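Local coordinates for haloacid dehalogenase domain protein hydrolase (Planctomyces limnophilus, PDB 4OVY), which probably acts as a hydrolase, perhaps a phosphatase, of the haloacid dehalogenase superfamily and binds calcium, at residues V39-D44 with M230-S235; D212-P217 with D238-E243; R226-A231 with L242-S247; G254-H259 with G275-A280. All blocks are in the same frame, centred on the assembly; numbering follows the deposited sequence.

Interaction 1. Residues V39-D44 with M230-S235. With CA (calcium ion), chain J; EDO (1,2-ethanediol), chain H.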
loop_
_atom_site.group_PDB
_atom_site.type_symbol
_atom_site.label_atom_id
_atom_site.label_comp_id
_atom_site.label_asym_id
_atom_site.label_seq_id
_atom_site.Cartn_x
_atom_site.Cartn_y
_atom_site.Cartn_z
ATOM N N VAL A 39 9.458 -9.868 0.658
ATOM C CA VAL A 39 9.269 -10.971 -0.281
ATOM C C VAL A 39 7.853 -10.928 -0.850
ATOM O O VAL A 39 6.890 -10.719 -0.112
ATOM C CB VAL A 39 9.572 -12.351 0.357
ATOM C CG1 VAL A 39 8.728 -12.601 1.594
ATOM C CG2 VAL A 39 9.369 -13.469 -0.653
ATOM N N THR A 40 7.745 -11.112 -2.167
ATOM C CA THR A 40 6.466 -11.035 -2.866
ATOM C C THR A 40 6.098 -12.368 -3.510
ATOM O O THR A 40 6.934 -13.029 -4.135
ATOM C CB THR A 40 6.461 -9.929 -3.941
ATOM O OG1 THR A 40 7.565 -10.109 -4.839
ATOM C CG2 THR A 40 6.530 -8.565 -3.305
ATOM N N PHE A 41 4.835 -12.745 -3.346
ATOM C CA PHE A 41 4.276 -13.969 -3.903
ATOM C C PHE A 41 3.087 -13.637 -4.792
ATOM O O PHE A 41 2.212 -12.868 -4.403
ATOM C CB PHE A 41 3.744 -14.873 -2.784
ATOM C CG PHE A 41 4.806 -15.406 -1.866
ATOM C CD1 PHE A 41 5.262 -14.651 -0.794
ATOM C CD2 PHE A 41 5.330 -16.675 -2.056
ATOM C CE1 PHE A 41 6.241 -15.145 0.053
ATOM C CE2 PHE A 41 6.312 -17.172 -1.210
ATOM C CZ PHE A 41 6.761 -16.407 -0.154
ATOM N N ASP A 42 3.020 -14.254 -5.964
ATOM C CA ASP A 42 1.741 -14.365 -6.652
ATOM C C ASP A 42 0.830 -15.268 -5.807
ATOM O O ASP A 42 1.314 -16.012 -4.938
ATOM C CB ASP A 42 1.935 -14.949 -8.048
ATOM C CG ASP A 42 0.744 -14.718 -8.961
ATOM O OD1 ASP A 42 -0.215 -14.006 -8.607
ATOM O OD2 ASP A 42 0.778 -15.260 -10.068
ATOM N N ASN A 43 -0.477 -15.201 -6.052
ATOM C CA ASN A 43 -1.437 -16.062 -5.359
ATOM C C ASN A 43 -1.863 -17.255 -6.224
ATOM O O ASN A 43 -1.437 -18.385 -5.985
ATOM C CB ASN A 43 -2.661 -15.249 -4.908
ATOM C CG ASN A 43 -3.617 -16.059 -4.038
ATOM O OD1 ASN A 43 -3.198 -16.921 -3.260
ATOM N ND2 ASN A 43 -4.908 -15.783 -4.167
ATOM N N ASP A 44 -2.683 -16.996 -7.241
ATOM C CA ASP A 44 -3.183 -18.055 -8.130
ATOM C C ASP A 44 -2.016 -18.856 -8.713
ATOM O O ASP A 44 -1.151 -18.289 -9.352
ATOM C CB ASP A 44 -3.985 -17.458 -9.290
ATOM C CG ASP A 44 -5.238 -16.723 -8.841
ATOM O OD1 ASP A 44 -5.829 -17.064 -7.792
ATOM O OD2 ASP A 44 -5.646 -15.798 -9.567
HETATM N N MSE A 230 13.217 -11.044 -2.603
HETATM C CA MSE A 230 12.813 -12.368 -3.070
HETATM C C MSE A 230 11.428 -12.303 -3.654
HETATM O O MSE A 230 10.623 -11.469 -3.251
HETATM C CB MSE A 230 12.860 -13.308 -1.870
HETATM C CG MSE A 230 12.569 -14.755 -2.202
HETATM SE SE MSE A 230 12.815 -15.782 -0.529
HETATM C CE MSE A 230 11.866 -17.423 -1.061
ATOM N N ALA A 231 11.158 -13.165 -4.630
ATOM C CA ALA A 231 9.835 -13.258 -5.233
ATOM C C ALA A 231 9.577 -14.670 -5.711
ATOM O O ALA A 231 10.490 -15.358 -6.165
ATOM C CB ALA A 231 9.690 -12.276 -6.384
ATOM N N VAL A 232 8.323 -15.091 -5.598
ATOM C CA VAL A 232 7.889 -16.385 -6.075
ATOM C C VAL A 232 6.642 -16.220 -6.940
ATOM O O VAL A 232 5.672 -15.569 -6.542
ATOM C CB VAL A 232 7.586 -17.366 -4.924
ATOM C CG1 VAL A 232 7.331 -18.760 -5.480
ATOM C CG2 VAL A 232 8.728 -17.373 -3.909
ATOM N N GLY A 233 6.687 -16.813 -8.126
ATOM C CA GLY A 233 5.566 -16.793 -9.056
ATOM C C GLY A 233 5.411 -18.156 -9.693
ATOM O O GLY A 233 6.042 -19.126 -9.250
ATOM N N ASN A 234 4.568 -18.242 -10.722
ATOM C CA ASN A 234 4.382 -19.503 -11.446
ATOM C C ASN A 234 4.070 -19.355 -12.937
ATOM O O ASN A 234 4.049 -20.350 -13.650
ATOM C CB ASN A 234 3.257 -20.319 -10.820
ATOM C CG ASN A 234 1.894 -19.720 -11.094
ATOM O OD1 ASN A 234 1.593 -18.624 -10.640
ATOM N ND2 ASN A 234 1.070 -20.428 -11.856
ATOM N N SER A 235 3.814 -18.141 -13.411
ATOM C CA SER A 235 3.366 -17.970 -14.789
ATOM C C SER A 235 4.108 -16.838 -15.480
ATOM O O SER A 235 4.863 -16.087 -14.859
ATOM C CB SER A 235 1.861 -17.709 -14.806
ATOM O OG SER A 235 1.579 -16.364 -14.442
HETATM CA CA CA J . -0.141 -17.041 -11.219
HETATM C C1 EDO H . -5.527 -13.848 -11.963
HETATM O O1 EDO H . -4.377 -14.426 -11.325
HETATM C C2 EDO H . -5.155 -13.322 -13.344
HETATM O O2 EDO H . -3.886 -12.657 -13.291
HETATM O O HOH W 1 0.897 -14.814 -12.596
HETATM O O HOH W 2 -1.543 -17.444 -12.713
#

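Interaction 2. Residues D212-P217 with D238-E243. With EDO (1,2-ethanediol), chain H.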
loop_
_atom_site.group_PDB
_atom_site.type_symbol
_atom_site.label_atom_id
_atom_site.label_comp_id
_atom_site.label_asym_id
_atom_site.label_seq_id
_atom_site.Cartn_x
_atom_site.Cartn_y
_atom_site.Cartn_z
ATOM N N ASP A 212 -0.834 -6.986 -13.101
ATOM C CA ASP A 212 -0.296 -8.155 -13.795
ATOM C C ASP A 212 0.769 -7.753 -14.807
ATOM O O ASP A 212 0.811 -6.599 -15.255
ATOM C CB ASP A 212 -1.424 -8.930 -14.479
ATOM C CG ASP A 212 -1.065 -10.400 -14.759
ATOM O OD1 ASP A 212 -0.067 -10.922 -14.214
ATOM O OD2 ASP A 212 -1.800 -11.035 -15.536
ATOM N N GLN A 213 1.629 -8.712 -15.146
ATOM C CA GLN A 213 2.712 -8.511 -16.114
ATOM C C GLN A 213 3.574 -7.317 -15.683
ATOM O O GLN A 213 4.018 -7.273 -14.537
ATOM C CB GLN A 213 2.143 -8.362 -17.537
ATOM C CG GLN A 213 1.187 -9.470 -17.934
ATOM C CD GLN A 213 0.490 -9.177 -19.245
ATOM O OE1 GLN A 213 1.125 -9.103 -20.298
ATOM N NE2 GLN A 213 -0.820 -9.011 -19.190
ATOM N N ALA A 214 3.795 -6.332 -16.557
ATOM C CA ALA A 214 4.625 -5.185 -16.195
ATOM C C ALA A 214 3.959 -4.275 -15.160
ATOM O O ALA A 214 4.605 -3.370 -14.631
ATOM C CB ALA A 214 5.027 -4.388 -17.437
ATOM N N GLY A 215 2.677 -4.507 -14.879
ATOM C CA GLY A 215 2.009 -3.852 -13.776
ATOM C C GLY A 215 2.542 -4.262 -12.409
ATOM O O GLY A 215 2.437 -3.487 -11.465
ATOM N N LYS A 216 3.107 -5.464 -12.282
ATOM C CA LYS A 216 3.512 -5.943 -10.947
ATOM C C LYS A 216 4.647 -5.123 -10.327
ATOM O O LYS A 216 4.542 -4.721 -9.165
ATOM C CB LYS A 216 3.790 -7.456 -10.932
ATOM C CG LYS A 216 2.526 -8.288 -11.122
ATOM C CD LYS A 216 2.677 -9.748 -10.706
ATOM C CE LYS A 216 1.354 -10.487 -10.868
ATOM N NZ LYS A 216 1.358 -11.811 -10.195
ATOM N N PRO A 217 5.717 -4.832 -11.089
ATOM C CA PRO A 217 6.740 -3.948 -10.516
ATOM C C PRO A 217 6.208 -2.553 -10.182
ATOM O O PRO A 217 6.657 -1.933 -9.223
ATOM C CB PRO A 217 7.818 -3.899 -11.599
ATOM C CG PRO A 217 7.629 -5.146 -12.385
ATOM C CD PRO A 217 6.154 -5.437 -12.358
ATOM N N ASP A 238 4.176 -13.316 -14.178
ATOM C CA ASP A 238 5.124 -12.999 -13.107
ATOM C C ASP A 238 6.526 -12.620 -13.595
ATOM O O ASP A 238 7.404 -12.322 -12.776
ATOM C CB ASP A 238 5.244 -14.207 -12.164
ATOM C CG ASP A 238 3.954 -14.504 -11.444
ATOM O OD1 ASP A 238 3.393 -13.560 -10.853
ATOM O OD2 ASP A 238 3.505 -15.670 -11.466
ATOM N N TYR A 239 6.732 -12.606 -14.911
ATOM C CA TYR A 239 8.068 -12.402 -15.491
ATOM C C TYR A 239 8.703 -11.096 -15.019
ATOM O O TYR A 239 9.830 -11.096 -14.551
ATOM C CB TYR A 239 8.012 -12.422 -17.028
ATOM C CG TYR A 239 9.361 -12.552 -17.719
ATOM C CD1 TYR A 239 10.259 -11.489 -17.746
ATOM C CD2 TYR A 239 9.723 -13.724 -18.378
ATOM C CE1 TYR A 239 11.486 -11.595 -18.382
ATOM C CE2 TYR A 239 10.948 -13.836 -19.024
ATOM C CZ TYR A 239 11.826 -12.768 -19.016
ATOM O OH TYR A 239 13.049 -12.852 -19.647
ATOM N N GLU A 240 7.980 -9.985 -15.155
ATOM C CA GLU A 240 8.519 -8.685 -14.766
ATOM C C GLU A 240 8.768 -8.573 -13.259
ATOM O O GLU A 240 9.764 -7.988 -12.848
ATOM C CB GLU A 240 7.630 -7.542 -15.264
ATOM C CG GLU A 240 7.651 -7.363 -16.784
ATOM C CD GLU A 240 6.547 -8.110 -17.517
ATOM O OE1 GLU A 240 5.963 -9.078 -16.961
ATOM O OE2 GLU A 240 6.271 -7.718 -18.677
HETATM N N MSE A 241 7.887 -9.146 -12.439
HETATM C CA MSE A 241 8.113 -9.152 -10.989
HETATM C C MSE A 241 9.422 -9.857 -10.657
HETATM O O MSE A 241 10.234 -9.334 -9.899
HETATM C CB MSE A 241 6.942 -9.783 -10.234
HETATM C CG MSE A 241 7.279 -9.926 -8.750
HETATM SE SE MSE A 241 5.787 -10.724 -7.746
HETATM C CE MSE A 241 5.871 -12.568 -8.448
ATOM N N LEU A 242 9.639 -11.047 -11.207
ATOM C CA LEU A 242 10.867 -11.807 -10.930
ATOM C C LEU A 242 12.106 -11.069 -11.447
ATOM O O LEU A 242 13.120 -10.973 -10.756
ATOM C CB LEU A 242 10.780 -13.202 -11.545
ATOM C CG LEU A 242 9.690 -14.128 -10.979
ATOM C CD1 LEU A 242 9.458 -15.330 -11.886
ATOM C CD2 LEU A 242 10.035 -14.587 -9.581
ATOM N N GLU A 243 12.007 -10.526 -12.660
ATOM C CA GLU A 243 13.113 -9.783 -13.269
ATOM C C GLU A 243 13.506 -8.553 -12.442
ATOM O O GLU A 243 14.693 -8.282 -12.219
ATOM C CB GLU A 243 12.719 -9.366 -14.685
ATOM C CG GLU A 243 13.799 -8.687 -15.494
ATOM C CD GLU A 243 13.350 -8.464 -16.925
ATOM O OE1 GLU A 243 12.380 -7.703 -17.133
ATOM O OE2 GLU A 243 13.952 -9.069 -17.837
HETATM C C1 EDO H . -5.527 -13.848 -11.963
HETATM O O1 EDO H . -4.377 -14.426 -11.325
HETATM C C2 EDO H . -5.155 -13.322 -13.344
HETATM O O2 EDO H . -3.886 -12.657 -13.291
HETATM O O HOH W 3 5.167 -9.488 -13.466
#

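Interaction 3. Residues R226-A231 with L242-S247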
loop_
_atom_site.group_PDB
_atom_site.type_symbol
_atom_site.label_atom_id
_atom_site.label_comp_id
_atom_site.label_asym_id
_atom_site.label_seq_id
_atom_site.Cartn_x
_atom_site.Cartn_y
_atom_site.Cartn_z
ATOM N N ARG A 226 9.715 -0.265 -2.177
ATOM C CA ARG A 226 10.982 -0.992 -2.047
ATOM C C ARG A 226 11.063 -2.054 -3.139
ATOM O O ARG A 226 10.056 -2.608 -3.532
ATOM C CB ARG A 226 11.062 -1.721 -0.687
ATOM C CG ARG A 226 11.034 -0.867 0.583
ATOM C CD ARG A 226 10.982 -1.769 1.826
ATOM N NE ARG A 226 11.051 -1.083 3.130
ATOM C CZ ARG A 226 12.155 -0.548 3.653
ATOM N NH1 ARG A 226 12.112 0.028 4.854
ATOM N NH2 ARG A 226 13.307 -0.574 2.985
ATOM N N ARG A 227 12.268 -2.364 -3.599
ATOM C CA ARG A 227 12.481 -3.544 -4.427
ATOM C C ARG A 227 12.544 -4.755 -3.495
ATOM O O ARG A 227 13.369 -4.771 -2.576
ATOM C CB ARG A 227 13.783 -3.423 -5.213
ATOM C CG ARG A 227 13.988 -4.524 -6.244
ATOM C CD ARG A 227 15.420 -4.553 -6.761
ATOM N NE ARG A 227 15.862 -3.248 -7.245
ATOM C CZ ARG A 227 15.786 -2.810 -8.505
ATOM N NH1 ARG A 227 16.234 -1.598 -8.794
ATOM N NH2 ARG A 227 15.278 -3.560 -9.483
ATOM N N PRO A 228 11.683 -5.765 -3.712
ATOM C CA PRO A 228 11.782 -6.969 -2.871
ATOM C C PRO A 228 13.117 -7.690 -3.052
ATOM O O PRO A 228 13.743 -7.575 -4.105
ATOM C CB PRO A 228 10.620 -7.850 -3.361
ATOM C CG PRO A 228 9.659 -6.885 -4.005
ATOM C CD PRO A 228 10.527 -5.828 -4.623
ATOM N N VAL A 229 13.545 -8.424 -2.031
ATOM C CA VAL A 229 14.769 -9.223 -2.134
ATOM C C VAL A 229 14.493 -10.670 -2.554
ATOM O O VAL A 229 15.424 -11.428 -2.838
ATOM C CB VAL A 229 15.586 -9.183 -0.825
ATOM C CG1 VAL A 229 15.900 -7.737 -0.453
ATOM C CG2 VAL A 229 14.853 -9.900 0.297
HETATM N N MSE A 230 13.217 -11.044 -2.603
HETATM C CA MSE A 230 12.813 -12.368 -3.070
HETATM C C MSE A 230 11.428 -12.303 -3.654
HETATM O O MSE A 230 10.623 -11.469 -3.251
HETATM C CB MSE A 230 12.860 -13.308 -1.870
HETATM C CG MSE A 230 12.569 -14.755 -2.202
HETATM SE SE MSE A 230 12.815 -15.782 -0.529
HETATM C CE MSE A 230 11.866 -17.423 -1.061
ATOM N N ALA A 231 11.158 -13.165 -4.630
ATOM C CA ALA A 231 9.835 -13.258 -5.233
ATOM C C ALA A 231 9.577 -14.670 -5.711
ATOM O O ALA A 231 10.490 -15.358 -6.165
ATOM C CB ALA A 231 9.690 -12.276 -6.384
ATOM N N LEU A 242 9.639 -11.047 -11.207
ATOM C CA LEU A 242 10.867 -11.807 -10.930
ATOM C C LEU A 242 12.106 -11.069 -11.447
ATOM O O LEU A 242 13.120 -10.973 -10.756
ATOM C CB LEU A 242 10.780 -13.202 -11.545
ATOM C CG LEU A 242 9.690 -14.128 -10.979
ATOM C CD1 LEU A 242 9.458 -15.330 -11.886
ATOM C CD2 LEU A 242 10.035 -14.587 -9.581
ATOM N N GLU A 243 12.007 -10.526 -12.660
ATOM C CA GLU A 243 13.113 -9.783 -13.269
ATOM C C GLU A 243 13.506 -8.553 -12.442
ATOM O O GLU A 243 14.693 -8.282 -12.219
ATOM C CB GLU A 243 12.719 -9.366 -14.685
ATOM C CG GLU A 243 13.799 -8.687 -15.494
ATOM C CD GLU A 243 13.350 -8.464 -16.925
ATOM O OE1 GLU A 243 12.380 -7.703 -17.133
ATOM O OE2 GLU A 243 13.952 -9.069 -17.837
ATOM N N TYR A 244 12.498 -7.830 -11.972
ATOM C CA TYR A 244 12.687 -6.646 -11.147
ATOM C C TYR A 244 13.482 -6.986 -9.889
ATOM O O TYR A 244 14.344 -6.219 -9.460
ATOM C CB TYR A 244 11.307 -6.059 -10.798
ATOM C CG TYR A 244 11.308 -4.846 -9.896
ATOM C CD1 TYR A 244 12.075 -3.723 -10.193
ATOM C CD2 TYR A 244 10.507 -4.807 -8.759
ATOM C CE1 TYR A 244 12.067 -2.609 -9.365
ATOM C CE2 TYR A 244 10.489 -3.700 -7.929
ATOM C CZ TYR A 244 11.262 -2.601 -8.235
ATOM O OH TYR A 244 11.235 -1.501 -7.408
ATOM N N VAL A 245 13.201 -8.155 -9.326
ATOM C CA VAL A 245 13.860 -8.627 -8.105
ATOM C C VAL A 245 15.267 -9.200 -8.343
ATOM O O VAL A 245 16.176 -8.965 -7.535
ATOM C CB VAL A 245 12.967 -9.675 -7.396
ATOM C CG1 VAL A 245 13.723 -10.408 -6.293
ATOM C CG2 VAL A 245 11.725 -8.991 -6.835
ATOM N N THR A 246 15.457 -9.930 -9.441
ATOM C CA THR A 246 16.692 -10.705 -9.635
ATOM C C THR A 246 17.734 -10.100 -10.576
ATOM O O THR A 246 18.909 -10.422 -10.455
ATOM C CB THR A 246 16.395 -12.118 -10.178
ATOM O OG1 THR A 246 15.857 -12.022 -11.502
ATOM C CG2 THR A 246 15.424 -12.870 -9.271
ATOM N N SER A 247 17.309 -9.263 -11.521
ATOM C CA SER A 247 18.177 -8.854 -12.640
ATOM C C SER A 247 18.940 -7.564 -12.380
ATOM O O SER A 247 18.738 -6.909 -11.359
ATOM C CB SER A 247 17.357 -8.725 -13.930
ATOM O OG SER A 247 16.849 -9.992 -14.318
HETATM O O HOH W 4 16.284 -7.670 -5.184
#

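Interaction 4. Residues G254-H259 with G275-A280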
loop_
_atom_site.group_PDB
_atom_site.type_symbol
_atom_site.label_atom_id
_atom_site.label_comp_id
_atom_site.label_asym_id
_atom_site.label_seq_id
_atom_site.Cartn_x
_atom_site.Cartn_y
_atom_site.Cartn_z
ATOM N N GLY A 254 14.655 -15.434 -7.140
ATOM C CA GLY A 254 13.367 -15.688 -7.785
ATOM C C GLY A 254 13.110 -17.175 -7.947
ATOM O O GLY A 254 14.003 -17.935 -8.361
ATOM N N LEU A 255 11.894 -17.596 -7.614
ATOM C CA LEU A 255 11.485 -18.976 -7.824
ATOM C C LEU A 255 10.196 -19.068 -8.616
ATOM O O LEU A 255 9.356 -18.164 -8.579
ATOM C CB LEU A 255 11.330 -19.712 -6.490
ATOM C CG LEU A 255 12.637 -19.804 -5.684
ATOM C CD1 LEU A 255 12.550 -18.918 -4.455
ATOM C CD2 LEU A 255 12.940 -21.236 -5.271
ATOM N N ILE A 256 10.058 -20.183 -9.322
ATOM C CA ILE A 256 8.884 -20.473 -10.128
ATOM C C ILE A 256 8.281 -21.811 -9.695
ATOM O O ILE A 256 8.973 -22.825 -9.643
ATOM C CB ILE A 256 9.247 -20.550 -11.624
ATOM C CG1 ILE A 256 9.682 -19.172 -12.129
ATOM C CG2 ILE A 256 8.068 -21.085 -12.435
ATOM C CD1 ILE A 256 10.328 -19.204 -13.496
ATOM N N VAL A 257 6.987 -21.805 -9.401
ATOM C CA VAL A 257 6.261 -23.033 -9.100
ATOM C C VAL A 257 5.817 -23.666 -10.421
ATOM O O VAL A 257 4.966 -23.107 -11.131
ATOM C CB VAL A 257 5.030 -22.770 -8.204
ATOM C CG1 VAL A 257 4.291 -24.068 -7.902
ATOM C CG2 VAL A 257 5.433 -22.063 -6.920
ATOM N N HIS A 258 6.406 -24.821 -10.738
ATOM C CA HIS A 258 6.119 -25.560 -11.957
ATOM C C HIS A 258 5.145 -26.696 -11.668
ATOM O O HIS A 258 5.433 -27.611 -10.884
ATOM C CB HIS A 258 7.425 -26.098 -12.563
ATOM C CG HIS A 258 7.290 -26.622 -13.962
ATOM N ND1 HIS A 258 8.271 -27.381 -14.568
ATOM C CD2 HIS A 258 6.292 -26.507 -14.869
ATOM C CE1 HIS A 258 7.888 -27.702 -15.791
ATOM N NE2 HIS A 258 6.689 -27.186 -15.999
ATOM N N HIS A 259 3.985 -26.632 -12.307
ATOM C CA HIS A 259 2.922 -27.610 -12.088
ATOM C C HIS A 259 3.130 -28.847 -12.943
ATOM O O HIS A 259 2.684 -28.914 -14.094
ATOM C CB HIS A 259 1.575 -26.964 -12.366
ATOM C CG HIS A 259 1.244 -25.871 -11.403
ATOM N ND1 HIS A 259 0.350 -26.036 -10.369
ATOM C CD2 HIS A 259 1.734 -24.616 -11.281
ATOM C CE1 HIS A 259 0.276 -24.917 -9.672
ATOM N NE2 HIS A 259 1.110 -24.040 -10.202
ATOM N N GLY A 275 -2.753 -19.607 -15.890
ATOM C CA GLY A 275 -1.399 -19.751 -15.356
ATOM C C GLY A 275 -0.386 -20.251 -16.372
ATOM O O GLY A 275 0.507 -21.037 -16.035
ATOM N N ARG A 276 -0.515 -19.789 -17.615
ATOM C CA ARG A 276 0.405 -20.182 -18.675
ATOM C C ARG A 276 1.842 -19.846 -18.291
ATOM O O ARG A 276 2.146 -18.720 -17.906
ATOM C CB ARG A 276 0.060 -19.501 -20.007
ATOM C CG ARG A 276 0.808 -20.096 -21.198
ATOM C CD ARG A 276 0.537 -19.334 -22.485
ATOM N NE ARG A 276 -0.894 -19.195 -22.759
ATOM C CZ ARG A 276 -1.657 -20.092 -23.390
ATOM N NH1 ARG A 276 -1.155 -21.237 -23.838
ATOM N NH2 ARG A 276 -2.948 -19.838 -23.575
ATOM N N LEU A 277 2.704 -20.848 -18.398
ATOM C CA LEU A 277 4.120 -20.735 -18.065
ATOM C C LEU A 277 4.904 -21.221 -19.275
ATOM O O LEU A 277 4.814 -22.387 -19.646
ATOM C CB LEU A 277 4.441 -21.592 -16.837
ATOM C CG LEU A 277 5.925 -21.681 -16.446
ATOM C CD1 LEU A 277 6.496 -20.302 -16.137
ATOM C CD2 LEU A 277 6.132 -22.638 -15.281
ATOM N N ASP A 278 5.663 -20.319 -19.888
ATOM C CA ASP A 278 6.333 -20.600 -21.149
ATOM C C ASP A 278 7.605 -19.772 -21.254
ATOM O O ASP A 278 8.703 -20.305 -21.111
ATOM C CB ASP A 278 5.376 -20.328 -22.309
ATOM C CG ASP A 278 6.001 -20.555 -23.678
ATOM O OD1 ASP A 278 7.030 -21.254 -23.806
ATOM O OD2 ASP A 278 5.429 -20.033 -24.644
ATOM N N ARG A 279 7.456 -18.469 -21.463
ATOM C CA ARG A 279 8.611 -17.583 -21.607
ATOM C C ARG A 279 9.478 -17.559 -20.342
ATOM O O ARG A 279 10.716 -17.576 -20.422
ATOM C CB ARG A 279 8.155 -16.162 -21.956
ATOM C CG ARG A 279 7.213 -16.059 -23.154
ATOM C CD ARG A 279 7.778 -16.732 -24.387
ATOM N NE ARG A 279 6.822 -16.753 -25.487
ATOM C CZ ARG A 279 7.052 -17.326 -26.662
ATOM N NH1 ARG A 279 8.217 -17.919 -26.905
ATOM N NH2 ARG A 279 6.115 -17.303 -27.604
ATOM N N ALA A 280 8.834 -17.530 -19.182
ATOM C CA ALA A 280 9.560 -17.502 -17.912
ATOM C C ALA A 280 10.319 -18.803 -17.664
ATOM O O ALA A 280 11.411 -18.788 -17.091
ATOM C CB ALA A 280 8.609 -17.215 -16.755
#

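Interaction 1. Residues V39-D44 with M230-S235
Phe-41 and Val-232 lie side by side on one face of the central sheet. Phe-41 CE2 reaches Val-232 CG2 at 3.6 Å, with CG of Phe-41 anti to its carbonyl carbon (chi1 -66°). Val-39 and selenomethionine Met-230 share this face, with Val-39 CG2 3.7 Å from Met-230 CB. On the other face Thr-40 OG1, a buried hydroxyl with no polar partner in the model, sits 3.4 Å from Ala-231 CB. The parallel strands are joined by backbone bonds such as Val-232 N to Thr-40 O (2.9 Å).

At the C-terminal ends of the strands both segments bind one calcium ion, through Asp-42 OD2 at 2.3 Å, Asn-234 OD1 at 2.4 Å and the backbone O of Asp-44 at 2.5 Å. Two waters also bind it. Asp-42 and Asn-234 approach obliquely, carboxylate and amide planes 33° apart. Asp-42 OD1 pairs with Lys-216, and Asn-234 OD1 bonds to Thr-46. Asp-42, Asp-44 and Thr-46 are consistent with the HAD motif DxDx(T/V). An alanine at Phe-41 removes the ring, and a gap would probably open between Val-232 CG2 and helix 141-152. That helix packs on Phe-41 and Val-232, helix 239-246 on Thr-40 and Ala-231, and strand 156-161 pairs with strand 38-41.

Interaction 2. Residues D212-P217 with D238-E243
Lys-216 reaches Asp-238 on a fully extended chain, with CG anti to the carbonyl carbon (chi1 -69°). Asp-238 starts out pointing away, and its own chi1 of -65° helps bring the carboxylate back. The two side chains meet in a salt bridge, Lys-216 NZ to Asp-238 OD1 at 2.8 Å. The nitrogen comes nearly along the C-O axis of OD1. NZ also forms a salt bridge with Asp-42 OD1 and a hydrogen bond with Val-160 O, while Asp-238 OD2 bonds to the backbone N of Asn-234 and Ser-235. With both oxygens held, the carboxylate has little freedom to turn. Asp-238 is a calcium ligand in a structure of this protein, but calcium is not bound to it in this chain. The pair is consistent with the lysine and the acidic residue of the later HAD motifs.

Glu-240 bends at chi2 (93°), which sets its carboxylate against the peptide between Gln-213 and Ala-214. Its OE1 is 3.2 Å from Gln-213 C. Its CB rests on the proline ring, 3.7 Å from Pro-217 CG. A glycine in place of Glu-240 takes the side chain away, and a gap would probably open over the Gln-213 to Ala-214 peptide and beside the proline ring. A water bridges the backbones, 2.7 Å from Gln-213 O and 2.9 Å from Met-241 N. Asp-212 to Gly-215 form a type II' turn that leads into helix 215-223.

Helix 239-246 thus packs against the start of helix 215-223. Met-241 also touches Ala-231 of strand 230-233, Tyr-239 touches helix 279-287, and Tyr-192 of the second subunit packs on Pro-217 and Glu-240.

Interaction 3. Residues R226-A231 with L242-S247
The beta-alpha-beta unit of strand 230-233, helix 239-246 and strand 253-260 holds this contact, in which Arg-227, Pro-228 and Ala-231 meet Leu-242, Tyr-244 and Val-245. Arg-227 bends at chi3 (-53°), which curls its guanidinium back to the helix. Its NH2 donates to Tyr-244 O at 2.8 Å. The bond is fairly straight (163° at the hydrogen), and the donor lies in the carbonyl plane, on a lone pair. The oxygen in turn lies in the guanidinium plane. The stem of the same arginine covers the tyrosine ring: Arg-227 CG makes a CH-pi contact, 4.0 Å from the centroid of the Tyr-244 ring. The guanidinium and ring planes are 43° apart, so they do not stack flat.

This is the first half of the crossover, where the chain, having left strand 230-233, returns as helix 239-246 packed on that strand. Pro-228 crosses Val-245 at about a right angle, with Pro-228 CB 3.8 Å from Val-245 CG2. Ala-231 CB lies 3.9 Å from the same methyl, Val-245 CG2, and the other branch, CG1, lies against Pro-228 O. Leu-242 CD2 touches Ala-231 O at 3.5 Å. A water donates to both Pro-228 O and Val-245 O. Tyr-244 also packs on Ile-220 of helix 215-223 and on Leu-201 of the second subunit, and Arg-226 pairs with Glu-181 of that subunit.

Interaction 4. Residues G254-H259 with G275-A280
The side chain of His-258 crosses that of Leu-277 at about a right angle, with His-258 CD2 3.9 Å from Leu-277 CD2. His-258 takes its CG anti to the backbone N (chi1 -168°), which brings the end of the side chain nearer to Leu-277. Its NE2 is hydrogen-bonded to Asp-269. The other flat group is the guanidinium of Arg-279. Asp-278 OD2 lies over one of its faces, toward the rim. No N-H points at this oxygen, so the long pair, 3.7 Å from Arg-279 NE to Asp-278 OD2, is held by charge alone.

Leu-277 is the hub of the contact. Its CD2 touches His-258 on one hand and Ile-256 on the other, with Ile-256 CG2 3.8 Å from Leu-277 CD2. The other leucine branch, CD1, lies 4.1 Å from the same Ile-256 CG2. Ile-256 reaches further with its CD1, which comes 3.8 Å from Ala-280 O and 4.2 Å from Ala-280 CB. These contacts join strand 253-260 to the loop before helix 279-287 and to its first turn.

Asp-278 stands at the N-cap of that helix but makes no capping bond with its side chain. Asp-236 instead bonds to the backbone N of Asp-278, Arg-279 and Ala-280, so its carboxylate holds the helix start beside Leu-277.

The contact is small and apolar, made mostly of methyl groups, with one imidazole carbon and the carbonyl O of Ala-280. Such packing depends on shape more than on direction. Val-257 O is buried here with no partner in the model, which is likely to carry some cost.

Interactions 1, 3 and 4 all reach one sheet, in which strand 230-233 lies between strands 38-41 and 253-260. Interactions 2 and 3 share helix 239-246, which connects strand 230-233 to strand 253-260. Interactions 1 and 3 share Met-230 and Ala-231. The centres of 1, 2 and 3 are about 9 to 10 Å apart, while 3 and 4 lie about 16 Å apart. Along the chain, interactions 1 and 2 alternate their segments, and interaction 4 comes last. Interactions 1 and 2 meet directly where Lys-216 pairs with both Asp-42 and Asp-238. The calcium site lies at the C-terminal ends of strands 38-41 and 230-233, and interaction 2 adds second-shell groups. Interactions 2 and 3 touch the second subunit.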